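Local structure of competence/damage-inducible protein CinA (Agrobacterium tumefaciens, 2A9S) at residues A[4-9]-A[43-48]. The protein is of unknown function but belongs to the CinA family of competence- and damage-inducible proteins. Sequence-based numbering, arbitrary orientation.
Sequences SLFPGD and LTEIAG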
ATOM      1  N   SER A   4      -5.358   9.265 -16.193  1.00 28.11           N
ATOM      2  CA  SER A   4      -4.340   8.242 -15.952  1.00 28.02           C
ATOM      3  C   SER A   4      -3.418   8.699 -14.810  1.00 26.67           C
ATOM      4  O   SER A   4      -3.182   9.913 -14.645  1.00 27.08           O
ATOM      5  CB  SER A   4      -3.538   8.004 -17.225  1.00 28.52           C
ATOM      6  OG  SER A   4      -3.325   6.614 -17.437  1.00 34.13           O
ATOM      7  N   LEU A   5      -2.950   7.752 -13.998  1.00 22.96           N
ATOM      8  CA  LEU A   5      -1.945   8.060 -12.971  1.00 20.90           C
ATOM      9  C   LEU A   5      -0.660   7.327 -13.324  1.00 19.22           C
ATOM     10  O   LEU A   5       0.402   7.935 -13.358  1.00 19.04           O
ATOM     11  CB  LEU A   5      -2.437   7.709 -11.538  1.00 21.04           C
ATOM     12  CG  LEU A   5      -1.455   7.905 -10.372  1.00 21.06           C
ATOM     13  CD1 LEU A   5      -1.028   9.374 -10.175  1.00 18.32           C
ATOM     14  CD2 LEU A   5      -1.989   7.343  -9.041  1.00 20.25           C
ATOM     15  N   PHE A   6      -0.757   6.026 -13.586  1.00 17.45           N
ATOM     16  CA  PHE A   6       0.417   5.213 -13.951  1.00 16.55           C
ATOM     17  C   PHE A   6       0.678   5.205 -15.454  1.00 16.99           C
ATOM     18  O   PHE A   6      -0.243   5.470 -16.228  1.00 16.90           O
ATOM     19  CB  PHE A   6       0.246   3.760 -13.477  1.00 14.91           C
ATOM     20  CG  PHE A   6       0.285   3.617 -11.972  1.00 13.07           C
ATOM     21  CD1 PHE A   6       1.495   3.380 -11.327  1.00 14.70           C
ATOM     22  CD2 PHE A   6      -0.879   3.771 -11.206  1.00 13.15           C
ATOM     23  CE1 PHE A   6       1.524   3.280  -9.917  1.00 13.28           C
ATOM     24  CE2 PHE A   6      -0.866   3.636  -9.817  1.00 13.64           C
ATOM     25  CZ  PHE A   6       0.352   3.393  -9.186  1.00 14.92           C
ATOM     26  N   PRO A   7       1.915   4.860 -15.865  1.00 18.54           N
ATOM     27  CA  PRO A   7       2.205   4.640 -17.294  1.00 18.90           C
ATOM     28  C   PRO A   7       1.214   3.663 -17.946  1.00 19.68           C
ATOM     29  O   PRO A   7       0.837   2.651 -17.344  1.00 20.81           O
ATOM     30  CB  PRO A   7       3.594   4.033 -17.281  1.00 18.85           C
ATOM     31  CG  PRO A   7       4.236   4.594 -16.041  1.00 18.98           C
ATOM     32  CD  PRO A   7       3.117   4.656 -15.030  1.00 18.45           C
ATOM     33  N   GLY A   8       0.823   3.963 -19.182  1.00 19.98           N
ATOM     34  CA  GLY A   8      -0.164   3.190 -19.925  1.00 20.11           C
ATOM     35  C   GLY A   8       0.015   1.681 -19.921  1.00 20.76           C
ATOM     36  O   GLY A   8      -0.975   0.936 -19.772  1.00 20.37           O
ATOM     37  N   ASP A   9       1.262   1.228 -20.078  1.00 20.29           N
ATOM     38  CA  ASP A   9       1.505  -0.188 -20.102  1.00 20.73           C
ATOM     39  C   ASP A   9       1.283  -0.845 -18.717  1.00 19.54           C
ATOM     40  O   ASP A   9       0.783  -1.972 -18.665  1.00 19.12           O
ATOM     41  CB  ASP A   9       2.854  -0.533 -20.745  1.00 21.69           C
ATOM     42  CG  ASP A   9       4.029  -0.352 -19.804  1.00 25.13           C
ATOM     43  OD1 ASP A   9       4.237   0.768 -19.264  1.00 27.16           O
ATOM     44  OD2 ASP A   9       4.760  -1.348 -19.627  1.00 29.89           O
ATOM     45  N   LEU A  43      -2.997  -1.807  -9.177  1.00  8.96           N
ATOM     46  CA  LEU A  43      -4.117  -2.748  -9.335  1.00  9.84           C
ATOM     47  C   LEU A  43      -5.475  -2.099  -9.046  1.00 10.31           C
ATOM     48  O   LEU A  43      -6.480  -2.386  -9.728  1.00 10.52           O
ATOM     49  CB  LEU A  43      -3.929  -3.944  -8.420  1.00  9.88           C
ATOM     50  CG  LEU A  43      -2.819  -4.885  -8.906  1.00 11.18           C
ATOM     51  CD1 LEU A  43      -2.391  -5.740  -7.725  1.00 12.32           C
ATOM     52  CD2 LEU A  43      -3.308  -5.786 -10.066  1.00 12.62           C
ATOM     53  N   THR A  44      -5.499  -1.194  -8.057  1.00  9.34           N
ATOM     54  CA  THR A  44      -6.779  -0.643  -7.621  1.00  9.86           C
ATOM     55  C   THR A  44      -7.148   0.609  -8.434  1.00 10.34           C
ATOM     56  O   THR A  44      -8.186   1.221  -8.198  1.00 11.02           O
ATOM     57  CB  THR A  44      -6.816  -0.378  -6.124  1.00 10.56           C
ATOM     58  OG1 THR A  44      -5.758   0.501  -5.769  1.00  9.49           O
ATOM     59  CG2 THR A  44      -6.625  -1.683  -5.317  1.00 11.62           C
ATOM     60  N   GLU A  45      -6.323   0.975  -9.416  1.00 10.98           N
ATOM     61  CA  GLU A  45      -6.753   1.962 -10.429  1.00 12.06           C
ATOM     62  C   GLU A  45      -7.903   1.424 -11.329  1.00 13.00           C
ATOM     63  O   GLU A  45      -8.670   2.197 -11.915  1.00 14.12           O
ATOM     64  CB  GLU A  45      -5.558   2.398 -11.286  1.00 12.12           C
ATOM     65  CG  GLU A  45      -4.677   3.439 -10.581  1.00 15.00           C
ATOM     66  CD  GLU A  45      -5.407   4.789 -10.420  1.00 19.39           C
ATOM     67  OE1 GLU A  45      -5.631   5.518 -11.446  1.00 19.87           O
ATOM     68  OE2 GLU A  45      -5.725   5.129  -9.266  1.00 20.39           O
ATOM     69  N   ILE A  46      -8.031   0.103 -11.394  1.00 12.69           N
ATOM     70  CA  ILE A  46      -8.975  -0.569 -12.273  1.00 13.52           C
ATOM     71  C   ILE A  46     -10.362  -0.775 -11.637  1.00 13.75           C
ATOM     72  O   ILE A  46     -10.493  -1.380 -10.556  1.00 13.54           O
ATOM     73  CB  ILE A  46      -8.382  -1.918 -12.720  1.00 12.73           C
ATOM     74  CG1 ILE A  46      -6.927  -1.738 -13.235  1.00 13.88           C
ATOM     75  CG2 ILE A  46      -9.340  -2.663 -13.682  1.00 14.24           C
ATOM     76  CD1 ILE A  46      -6.772  -0.833 -14.416  1.00 13.61           C
ATOM     77  N   ALA A  47     -11.394  -0.253 -12.299  1.00 13.85           N
ATOM     78  CA  ALA A  47     -12.752  -0.491 -11.837  1.00 14.81           C
ATOM     79  C   ALA A  47     -13.033  -1.997 -11.881  1.00 15.20           C
ATOM     80  O   ALA A  47     -12.694  -2.678 -12.855  1.00 16.01           O
ATOM     81  CB  ALA A  47     -13.766   0.296 -12.663  1.00 15.17           C
ATOM     82  N   GLY A  48     -13.603  -2.506 -10.795  1.00 15.12           N
ATOM     83  CA  GLY A  48     -13.780  -3.950 -10.608  1.00 15.59           C
ATOM     84  C   GLY A  48     -12.669  -4.618  -9.820  1.00 15.28           C
ATOM     85  O   GLY A  48     -12.767  -5.793  -9.465  1.00 15.03           O
TER
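Glu45 reaches from the turn that follows helix 38-43 to the chain entering helix 8-24, and it meets Phe6 and Leu5 with different parts of its side chain. Its methylene carbon CG lies at the edge of the phenyl ring, near the ring plane, with Glu45 CG 3.9 Å from Phe6 CD2 and equally far from CE2. The carboxylate end lies to the Leu5 side, where Glu45 OE1 comes within 3.9 Å of Leu5 CB, a van der Waals approach without a hydrogen bond. Ring and carboxylate planes stand 53° apart, neither stacked nor perpendicular. The bend of the Glu45 chain at chi2 (-68°) allows this division: the aliphatic stem faces the aromatic edge while the carboxylate bends off the ring toward Leu5 CB.

Glutamate suits the place because it combines a short hydrocarbon stem with an acid that has strong partners across the dimer interface. Its OE2 forms a salt bridge with Arg151 NE of the second subunit, and OE1 is hydrogen-bonded to Thr148 OG1 of that subunit. Phe6, a large apolar side chain, is buried against Leu38 and Ala42 of helix 38-43 and Leu152 of helix 147-167, and also meets Leu5 of the second subunit. The branched apolar end of Leu5 suits the interface, where it packs on Leu38 of the second subunit. The type I turn from Leu43 to Ile46, closed by a weak bond from Ile46 N to Leu43 O (3.4 Å), presents Glu45 at its third position.

Between the segments there are only van der Waals touches, one of them made by a carboxylate oxygen, while the charge of Glu45 is answered by the second subunit, whose arginine would be expected to favour the ionised carboxylate.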